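Local atomic coordinates of cytokinin riboside 5'-monophosphate phosphoribohydrolase (Corynebacterium glutamicum, PDB entry 5WQ3), a protein that belongs to the SLOG clan of Rossmann-like alpha/beta proteins, its chain folded round a central parallel sheet. Residues K156-F166 against D177-M185; F194-E202 against R228-A238. All coordinates share one frame; numbering follows the deposited sequence.

Overall arrangement
Both contacts belong to one alpha/beta domain built round a parallel sheet with strand order 4-3-2-1-5-6-7, and their centres lie about 16 Å apart. Interaction 1 comes first along the chain and closes before interaction 2 opens: it joins helix 152-162 and the start of strand 166-168 to helix 173-188, which leads on to strand 196-199. Interaction 2 pairs that strand with 230-232, the outermost strand on this side of the sheet within the chain. The two meet at Phe166, whose backbone N and O probably bond to Pro195 O and Val197 N. Strand 196-199 thus lies between strand 166-168, where interaction 1 ends, and the edge strand 230-232.

Interaction 1: residues K156-F166 against D177-M185; sequences KTMFLKYSQAF and DELFEVLCM. With EDO (1,2-ethanediol), chain L.
The helical segments 156-162 and 177-185, parts of helices 152-162 and 173-188, pass 11.6 Å apart at their axes, their N-to-C directions 48° apart, with Lys156 lying near Glu178 and Leu160 near Val182. Lys156 reaches across to the facing helix and forms salt bridges with two acids one turn apart: its NZ sits before both oxygens of Asp177, OD1 and OD2, each 2.8 Å away, and lies 2.8 Å from Glu181 OE1, all three hydrogen bonds being weak. Glu181 gets there through a nearly extended chain, with CG anti to the backbone N (chi1 -171°), whereas the Asp177 side chain crosses that of Lys156 at about a right angle. Glu178, its chain bent at chi2, turns its carboxylate to Phe159: OE2 is 3.3 Å from Phe159 CD2, the carboxylate plane standing 82° from the ring. In the conformer of Phe166 described, OE1 of Glu178 also approaches that ring. One turn further along the helices Leu160 CD1 rests on Met185 CG at 3.9 Å, the side chains crossing at about a right angle, and 1,2-ethanediol sits beside Leu160 and Glu181. Phe74 of strand 70-74 packs edge-to-face with both Phe159 and Phe166, Phe194 does likewise with Phe166, and Leu179 and Val182 press on strand 196-199, so the helix pair is seated against the central parallel sheet.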
loop_
_atom_site.group_PDB
_atom_site.type_symbol
_atom_site.label_atom_id
_atom_site.label_comp_id
_atom_site.label_asym_id
_atom_site.label_seq_id
_atom_site.Cartn_x
_atom_site.Cartn_y
_atom_site.Cartn_z
ATOM N N LYS C 156 -33.660 11.068 50.911
ATOM C CA LYS C 156 -33.336 11.505 52.298
ATOM C C LYS C 156 -34.583 11.547 53.180
ATOM O O LYS C 156 -34.505 11.263 54.367
ATOM C CB LYS C 156 -32.643 12.879 52.321
ATOM C CG LYS C 156 -31.168 12.958 51.890
ATOM C CD LYS C 156 -30.807 14.451 51.658
ATOM C CE LYS C 156 -29.404 14.837 52.135
ATOM N NZ LYS C 156 -29.229 16.327 52.288
ATOM N N THR C 157 -35.749 11.902 52.630
ATOM C CA THR C 157 -36.944 11.826 53.368
ATOM C C THR C 157 -37.232 10.384 53.867
ATOM O O THR C 157 -37.727 10.235 54.985
ATOM C CB THR C 157 -38.133 12.296 52.480
ATOM O OG1 THR C 157 -37.840 13.626 52.041
ATOM C CG2 THR C 157 -39.374 12.371 53.228
ATOM N N MET C 158 -36.982 9.356 53.031
ATOM C CA MET C 158 -37.343 7.994 53.358
ATOM C C MET C 158 -36.529 7.536 54.560
ATOM O O MET C 158 -37.060 6.822 55.401
ATOM C CB MET C 158 -37.076 7.063 52.205
ATOM C CG MET C 158 -37.802 7.316 50.879
ATOM S SD MET C 158 -39.520 7.536 51.084
ATOM C CE MET C 158 -39.903 8.537 49.627
ATOM N N PHE C 159 -35.274 7.977 54.684
ATOM C CA PHE C 159 -34.454 7.572 55.867
ATOM C C PHE C 159 -35.039 8.071 57.180
ATOM O O PHE C 159 -35.065 7.321 58.172
ATOM C CB PHE C 159 -33.013 8.048 55.747
ATOM C CG PHE C 159 -32.235 7.442 54.598
ATOM C CD1 PHE C 159 -32.171 6.102 54.408
ATOM C CD2 PHE C 159 -31.545 8.255 53.719
ATOM C CE1 PHE C 159 -31.421 5.556 53.379
ATOM C CE2 PHE C 159 -30.767 7.709 52.676
ATOM C CZ PHE C 159 -30.724 6.355 52.496
ATOM N N LEU C 160 -35.559 9.312 57.190
ATOM C CA LEU C 160 -36.108 9.909 58.371
ATOM C C LEU C 160 -37.489 9.372 58.667
ATOM O O LEU C 160 -37.861 9.221 59.816
ATOM C CB LEU C 160 -36.191 11.441 58.257
ATOM C CG LEU C 160 -34.835 12.167 58.328
ATOM C CD1 LEU C 160 -34.950 13.614 57.824
ATOM C CD2 LEU C 160 -34.311 12.088 59.770
ATOM N N LYS C 161 -38.269 9.124 57.633
ATOM C CA LYS C 161 -39.663 8.703 57.846
ATOM C C LYS C 161 -39.778 7.209 58.265
ATOM O O LYS C 161 -40.684 6.876 59.011
ATOM C CB LYS C 161 -40.502 8.934 56.551
ATOM C CG LYS C 161 -42.012 8.819 56.781
ATOM C CD LYS C 161 -42.794 9.137 55.513
ATOM C CE LYS C 161 -44.288 9.022 55.764
ATOM N NZ LYS C 161 -45.050 9.081 54.493
ATOM N N TYR C 162 -38.916 6.318 57.773
ATOM C CA TYR C 162 -39.061 4.883 57.968
ATOM C C TYR C 162 -37.977 4.190 58.721
ATOM O O TYR C 162 -37.916 3.004 58.691
ATOM C CB TYR C 162 -39.233 4.202 56.616
ATOM C CG TYR C 162 -40.449 4.726 55.894
ATOM C CD1 TYR C 162 -41.707 4.396 56.328
ATOM C CD2 TYR C 162 -40.319 5.627 54.801
ATOM C CE1 TYR C 162 -42.856 4.914 55.701
ATOM C CE2 TYR C 162 -41.443 6.147 54.169
ATOM C CZ TYR C 162 -42.700 5.776 54.621
ATOM O OH TYR C 162 -43.805 6.245 53.987
ATOM N N SER C 163 -37.121 4.939 59.406
ATOM C CA SER C 163 -36.231 4.407 60.422
ATOM C C SER C 163 -36.346 5.293 61.683
ATOM O O SER C 163 -36.927 6.351 61.633
ATOM C CB SER C 163 -34.820 4.316 59.888
ATOM O OG SER C 163 -34.206 5.571 59.951
ATOM N N GLN C 164 -35.861 4.836 62.819
ATOM C CA GLN C 164 -36.001 5.573 64.098
ATOM C C GLN C 164 -34.630 5.775 64.794
ATOM O O GLN C 164 -34.570 6.136 65.941
ATOM C CB GLN C 164 -36.927 4.790 65.031
ATOM C CG GLN C 164 -38.345 4.576 64.451
ATOM C CD GLN C 164 -38.475 3.426 63.468
ATOM O OE1 GLN C 164 -38.029 2.307 63.718
ATOM N NE2 GLN C 164 -39.203 3.673 62.368
ATOM N N ALA C 165 -33.552 5.578 64.076
ATOM C CA ALA C 165 -32.219 5.805 64.648
ATOM C C ALA C 165 -31.281 5.874 63.474
ATOM O O ALA C 165 -31.562 5.302 62.433
ATOM C CB ALA C 165 -31.814 4.647 65.579
ATOM N N PHE C 166 -30.192 6.644 63.621
ATOM C CA PHE C 166 -29.132 6.758 62.643
ATOM C C PHE C 166 -27.815 6.358 63.355
ATOM O O PHE C 166 -27.500 6.874 64.427
ATOM C CB PHE C 166 -28.909 8.204 62.166
ATOM C CG PHE C 166 -29.740 8.657 60.961
ATOM C CD1 PHE C 166 -30.786 7.919 60.475
ATOM C CD2 PHE C 166 -29.487 9.920 60.384
ATOM C CE1 PHE C 166 -31.549 8.393 59.408
ATOM C CE2 PHE C 166 -30.243 10.404 59.327
ATOM C CZ PHE C 166 -31.299 9.624 58.832
ATOM N N ASP C 177 -23.388 14.886 55.568
ATOM C CA ASP C 177 -24.681 15.502 55.154
ATOM C C ASP C 177 -25.881 14.934 55.958
ATOM O O ASP C 177 -26.708 15.683 56.523
ATOM C CB ASP C 177 -24.843 15.291 53.620
ATOM C CG ASP C 177 -26.186 15.918 53.049
ATOM O OD1 ASP C 177 -26.832 16.769 53.698
ATOM O OD2 ASP C 177 -26.561 15.490 51.954
ATOM N N GLU C 178 -26.012 13.607 56.004
ATOM C CA GLU C 178 -27.135 12.928 56.785
ATOM C C GLU C 178 -26.990 13.159 58.238
ATOM O O GLU C 178 -27.954 13.395 58.936
ATOM C CB GLU C 178 -27.094 11.422 56.570
ATOM C CG GLU C 178 -27.520 11.054 55.194
ATOM C CD GLU C 178 -29.030 11.153 55.030
ATOM O OE1 GLU C 178 -29.783 11.476 55.989
ATOM O OE2 GLU C 178 -29.465 10.853 53.933
ATOM N N LEU C 179 -25.751 13.178 58.734
ATOM C CA LEU C 179 -25.583 13.438 60.151
ATOM C C LEU C 179 -26.095 14.748 60.597
ATOM O O LEU C 179 -26.806 14.832 61.609
ATOM C CB LEU C 179 -24.072 13.317 60.541
ATOM C CG LEU C 179 -23.799 13.614 62.000
ATOM C CD1 LEU C 179 -24.524 12.695 62.967
ATOM C CD2 LEU C 179 -22.284 13.584 62.300
ATOM N N PHE C 180 -25.716 15.837 59.887
ATOM C CA PHE C 180 -26.142 17.149 60.297
ATOM C C PHE C 180 -27.622 17.394 60.004
ATOM O O PHE C 180 -28.266 18.064 60.763
ATOM C CB PHE C 180 -25.243 18.236 59.811
ATOM C CG PHE C 180 -23.907 18.225 60.507
ATOM C CD1 PHE C 180 -23.833 18.546 61.825
ATOM C CD2 PHE C 180 -22.775 17.868 59.845
ATOM C CE1 PHE C 180 -22.654 18.501 62.527
ATOM C CE2 PHE C 180 -21.530 17.831 60.533
ATOM C CZ PHE C 180 -21.505 18.154 61.869
ATOM N N GLU C 181 -28.162 16.705 59.030
ATOM C CA GLU C 181 -29.616 16.748 58.853
ATOM C C GLU C 181 -30.370 16.103 59.999
ATOM O O GLU C 181 -31.297 16.685 60.512
ATOM C CB GLU C 181 -29.892 16.041 57.591
ATOM C CG GLU C 181 -31.262 16.099 57.029
ATOM C CD GLU C 181 -31.180 15.431 55.667
ATOM O OE1 GLU C 181 -30.210 15.760 54.901
ATOM O OE2 GLU C 181 -32.006 14.529 55.421
ATOM N N VAL C 182 -29.959 14.917 60.447
ATOM C CA VAL C 182 -30.694 14.308 61.550
ATOM C C VAL C 182 -30.508 15.153 62.811
ATOM O O VAL C 182 -31.419 15.335 63.589
ATOM C CB VAL C 182 -30.387 12.819 61.781
ATOM C CG1 VAL C 182 -28.888 12.541 61.952
ATOM C CG2 VAL C 182 -31.141 12.312 62.995
ATOM N N LEU C 183 -29.300 15.649 63.023
ATOM C CA LEU C 183 -29.045 16.476 64.176
ATOM C C LEU C 183 -29.983 17.707 64.194
ATOM O O LEU C 183 -30.526 18.008 65.238
ATOM C CB LEU C 183 -27.588 16.918 64.236
ATOM C CG LEU C 183 -26.682 15.892 64.876
ATOM C CD1 LEU C 183 -25.244 16.290 64.632
ATOM C CD2 LEU C 183 -26.953 15.770 66.371
ATOM N N CYS C 184 -30.168 18.356 63.053
ATOM C CA CYS C 184 -31.095 19.493 62.946
ATOM C C CYS C 184 -32.592 19.089 63.079
ATOM O O CYS C 184 -33.404 19.879 63.546
ATOM C CB CYS C 184 -30.828 20.252 61.635
ATOM S SG CYS C 184 -31.905 21.675 61.339
ATOM N N MET C 185 -32.942 17.870 62.675
ATOM C CA MET C 185 -34.277 17.335 62.834
ATOM C C MET C 185 -34.504 17.006 64.310
ATOM O O MET C 185 -35.582 17.242 64.835
ATOM C CB MET C 185 -34.500 16.124 61.966
ATOM C CG MET C 185 -34.427 16.386 60.474
ATOM S SD MET C 185 -35.878 17.258 59.880
ATOM C CE MET C 185 -35.255 18.873 59.433
HETATM C C1 EDO L . -35.252 15.051 54.266
HETATM O O1 EDO L . -36.573 15.441 54.579
HETATM C C2 EDO L . -34.382 16.270 54.409
HETATM O O2 EDO L . -33.857 16.587 53.132
#

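Interaction 2: residues F194-E202 against R228-A238; sequences FPIVLIGTE and RMLVTDDLDQA. With PGE (triethylene glycol), chain M.
Strands 196-199 and 230-232 run side by side in parallel, held by a ladder in which Leu198 and Gly200 donate to Leu230 and Thr232, while Leu230 and Thr232 donate to Ile196 and Leu198. The bond from Leu198 N to Leu230 O is 2.7 Å and almost straight (169°). On one face, the Met229 sulfur touches Leu198, its SD 3.8 Å from Leu198 CD1, and Val231 adds a methyl to the same side chain. On the other, Ile199 CD1 reaches Leu235 CD2 and Ala238 CB, both at 3.9 Å, while Val197 CG1 meets Ala238 CB at 4.0 Å. Beyond the strands Asp233 grips the start of helix 201-216 with both carboxylate oxygens: OD1 accepts from Thr201 N at 3.0 Å and OD2 from Thr201 OG1 at 2.6 Å, each donor on the syn side but about 30° out of plane. A second shell shapes the following turn. Thr232 OG1 accepts from Asp234 N in an ST turn and donates to Gln237 OE1; Asp234 OD1 caps helix 235-246 through Gln237 N. Parallel strands 196-199 and 230-232, joined through helices 201-216 and 223-227, form a beta-alpha-beta crossover, as in Rossmann-like folds.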
loop_
_atom_site.group_PDB
_atom_site.type_symbol
_atom_site.label_atom_id
_atom_site.label_comp_id
_atom_site.label_asym_id
_atom_site.label_seq_id
_atom_site.Cartn_x
_atom_site.Cartn_y
_atom_site.Cartn_z
ATOM N N PHE C 194 -34.949 9.608 68.716
ATOM C CA PHE C 194 -34.276 9.233 67.467
ATOM C C PHE C 194 -32.799 9.249 67.793
ATOM O O PHE C 194 -32.179 10.247 67.611
ATOM C CB PHE C 194 -34.612 10.221 66.366
ATOM C CG PHE C 194 -34.367 9.713 64.974
ATOM C CD1 PHE C 194 -33.075 9.543 64.491
ATOM C CD2 PHE C 194 -35.436 9.417 64.131
ATOM C CE1 PHE C 194 -32.835 9.033 63.227
ATOM C CE2 PHE C 194 -35.209 8.924 62.843
ATOM C CZ PHE C 194 -33.894 8.734 62.381
ATOM N N PRO C 195 -32.268 8.157 68.319
ATOM C CA PRO C 195 -30.853 8.157 68.753
ATOM C C PRO C 195 -29.860 8.211 67.584
ATOM O O PRO C 195 -30.135 7.769 66.458
ATOM C CB PRO C 195 -30.739 6.860 69.563
ATOM C CG PRO C 195 -31.840 6.009 69.053
ATOM C CD PRO C 195 -32.954 6.958 68.764
ATOM N N ILE C 196 -28.677 8.760 67.860
ATOM C CA ILE C 196 -27.743 9.046 66.838
ATOM C C ILE C 196 -26.445 8.541 67.394
ATOM O O ILE C 196 -26.047 8.951 68.510
ATOM C CB ILE C 196 -27.625 10.558 66.554
ATOM C CG1 ILE C 196 -28.967 11.144 66.051
ATOM C CG2 ILE C 196 -26.475 10.780 65.558
ATOM C CD1 ILE C 196 -28.969 12.646 66.019
ATOM N N VAL C 197 -25.815 7.651 66.656
ATOM C CA VAL C 197 -24.565 7.053 67.152
ATOM C C VAL C 197 -23.461 7.195 66.141
ATOM O O VAL C 197 -23.711 6.998 64.924
ATOM C CB VAL C 197 -24.713 5.550 67.425
ATOM C CG1 VAL C 197 -23.415 5.010 68.049
ATOM C CG2 VAL C 197 -25.889 5.304 68.332
ATOM N N LEU C 198 -22.251 7.588 66.618
ATOM C CA LEU C 198 -21.082 7.634 65.729
ATOM C C LEU C 198 -20.131 6.509 66.152
ATOM O O LEU C 198 -19.814 6.407 67.321
ATOM C CB LEU C 198 -20.352 9.039 65.732
ATOM C CG LEU C 198 -21.218 10.358 65.674
ATOM C CD1 LEU C 198 -20.372 11.594 65.706
ATOM C CD2 LEU C 198 -22.114 10.450 64.450
ATOM N N ILE C 199 -19.661 5.717 65.206
ATOM C CA ILE C 199 -18.735 4.628 65.447
ATOM C C ILE C 199 -17.341 4.974 64.979
ATOM O O ILE C 199 -17.155 5.252 63.848
ATOM C CB ILE C 199 -19.152 3.371 64.698
ATOM C CG1 ILE C 199 -20.595 3.004 64.998
ATOM C CG2 ILE C 199 -18.176 2.247 64.940
ATOM C CD1 ILE C 199 -20.875 2.416 66.334
ATOM N N GLY C 200 -16.364 4.888 65.871
ATOM C CA GLY C 200 -15.009 5.213 65.549
ATOM C C GLY C 200 -14.633 6.438 66.343
ATOM O O GLY C 200 -14.874 7.557 65.943
ATOM N N THR C 201 -14.038 6.213 67.499
ATOM C CA THR C 201 -13.840 7.298 68.427
ATOM C C THR C 201 -12.726 8.173 67.907
ATOM O O THR C 201 -12.765 9.350 68.032
ATOM C CB THR C 201 -13.451 6.824 69.830
ATOM O OG1 THR C 201 -12.453 5.814 69.727
ATOM C CG2 THR C 201 -14.630 6.353 70.593
ATOM N N GLU C 202 -11.710 7.542 67.364
ATOM C CA GLU C 202 -10.562 8.256 66.866
ATOM C C GLU C 202 -10.927 9.005 65.603
ATOM O O GLU C 202 -10.526 10.107 65.423
ATOM C CB GLU C 202 -9.422 7.302 66.594
ATOM C CG GLU C 202 -8.452 7.192 67.738
ATOM C CD GLU C 202 -7.433 6.091 67.549
ATOM O OE1 GLU C 202 -6.793 6.032 66.494
ATOM O OE2 GLU C 202 -7.271 5.283 68.467
ATOM N N ARG C 228 -26.160 14.381 73.308
ATOM C CA ARG C 228 -27.103 13.284 73.072
ATOM C C ARG C 228 -26.666 12.226 72.059
ATOM O O ARG C 228 -27.277 11.146 72.005
ATOM C CB ARG C 228 -28.424 13.857 72.595
ATOM C CG ARG C 228 -28.411 14.385 71.159
ATOM C CD ARG C 228 -29.610 15.301 70.885
ATOM N NE ARG C 228 -30.799 14.676 71.459
ATOM C CZ ARG C 228 -31.806 15.289 72.085
ATOM N NH1 ARG C 228 -31.840 16.598 72.243
ATOM N NH2 ARG C 228 -32.807 14.562 72.572
ATOM N N MET C 229 -25.623 12.507 71.259
ATOM C CA MET C 229 -25.058 11.477 70.404
ATOM C C MET C 229 -24.146 10.584 71.220
ATOM O O MET C 229 -23.349 11.050 71.989
ATOM C CB MET C 229 -24.136 12.046 69.342
ATOM C CG MET C 229 -24.770 12.938 68.346
ATOM S SD MET C 229 -23.636 13.167 66.963
ATOM C CE MET C 229 -22.849 14.670 67.538
ATOM N N LEU C 230 -24.120 9.322 70.922
ATOM C CA LEU C 230 -23.101 8.466 71.472
ATOM C C LEU C 230 -22.006 8.342 70.452
ATOM O O LEU C 230 -22.278 8.150 69.272
ATOM C CB LEU C 230 -23.674 7.095 71.735
ATOM C CG LEU C 230 -22.692 6.019 72.092
ATOM C CD1 LEU C 230 -21.914 6.335 73.373
ATOM C CD2 LEU C 230 -23.449 4.720 72.186
ATOM N N VAL C 231 -20.763 8.482 70.900
ATOM C CA VAL C 231 -19.586 8.142 70.107
ATOM C C VAL C 231 -18.836 6.955 70.739
ATOM O O VAL C 231 -18.407 7.087 71.867
ATOM C CB VAL C 231 -18.584 9.355 70.023
ATOM C CG1 VAL C 231 -17.454 9.052 69.068
ATOM C CG2 VAL C 231 -19.265 10.668 69.646
ATOM N N THR C 232 -18.651 5.838 70.045
ATOM C CA THR C 232 -18.084 4.668 70.675
ATOM C C THR C 232 -17.464 3.768 69.656
ATOM O O THR C 232 -17.754 3.877 68.466
ATOM C CB THR C 232 -19.162 3.875 71.446
ATOM O OG1 THR C 232 -18.545 2.758 72.079
ATOM C CG2 THR C 232 -20.298 3.342 70.420
ATOM N N ASP C 233 -16.604 2.860 70.114
ATOM C CA ASP C 233 -16.117 1.750 69.290
ATOM C C ASP C 233 -16.780 0.430 69.611
ATOM O O ASP C 233 -16.459 -0.600 68.992
ATOM C CB ASP C 233 -14.618 1.595 69.491
ATOM C CG ASP C 233 -13.861 2.762 68.921
ATOM O OD1 ASP C 233 -14.254 3.264 67.805
ATOM O OD2 ASP C 233 -12.896 3.215 69.562
ATOM N N ASP C 234 -17.643 0.419 70.638
ATOM C CA ASP C 234 -18.216 -0.842 71.121
ATOM C C ASP C 234 -19.588 -0.964 70.463
ATOM O O ASP C 234 -20.469 -0.213 70.774
ATOM C CB ASP C 234 -18.359 -0.784 72.620
ATOM C CG ASP C 234 -18.836 -2.089 73.224
ATOM O OD1 ASP C 234 -19.773 -2.700 72.715
ATOM O OD2 ASP C 234 -18.281 -2.501 74.263
ATOM N N LEU C 235 -19.726 -1.905 69.564
ATOM C CA LEU C 235 -20.964 -2.092 68.819
ATOM C C LEU C 235 -22.104 -2.592 69.692
ATOM O O LEU C 235 -23.261 -2.267 69.431
ATOM C CB LEU C 235 -20.727 -3.058 67.699
ATOM C CG LEU C 235 -19.618 -2.669 66.733
ATOM C CD1 LEU C 235 -19.363 -3.782 65.735
ATOM C CD2 LEU C 235 -19.899 -1.355 66.008
ATOM N N ASP C 236 -21.831 -3.430 70.708
ATOM C CA ASP C 236 -22.915 -3.800 71.608
ATOM C C ASP C 236 -23.428 -2.621 72.409
ATOM O O ASP C 236 -24.607 -2.489 72.673
ATOM C CB ASP C 236 -22.457 -4.865 72.568
ATOM C CG ASP C 236 -22.239 -6.156 71.912
ATOM O OD1 ASP C 236 -23.093 -6.627 71.121
ATOM O OD2 ASP C 236 -21.189 -6.722 72.202
ATOM N N GLN C 237 -22.527 -1.752 72.855
ATOM C CA GLN C 237 -22.981 -0.534 73.477
ATOM C C GLN C 237 -23.814 0.323 72.535
ATOM O O GLN C 237 -24.709 1.026 73.023
ATOM C CB GLN C 237 -21.816 0.341 73.913
ATOM C CG GLN C 237 -22.194 1.580 74.666
ATOM C CD GLN C 237 -20.971 2.445 74.978
ATOM O OE1 GLN C 237 -19.918 2.270 74.371
ATOM N NE2 GLN C 237 -21.110 3.363 75.915
ATOM N N ALA C 238 -23.423 0.398 71.259
ATOM C CA ALA C 238 -24.176 1.207 70.283
ATOM C C ALA C 238 -25.582 0.716 70.237
ATOM O O ALA C 238 -26.542 1.506 70.288
ATOM C CB ALA C 238 -23.573 1.080 68.886
HETATM O O4 PGE M . -16.308 6.562 73.777
HETATM C C6 PGE M . -17.327 5.705 74.281
HETATM C C5 PGE M . -18.111 6.498 75.315
HETATM O O3 PGE M . -19.044 5.633 75.956
HETATM O O HOH W 1 -11.408 4.364 67.140
#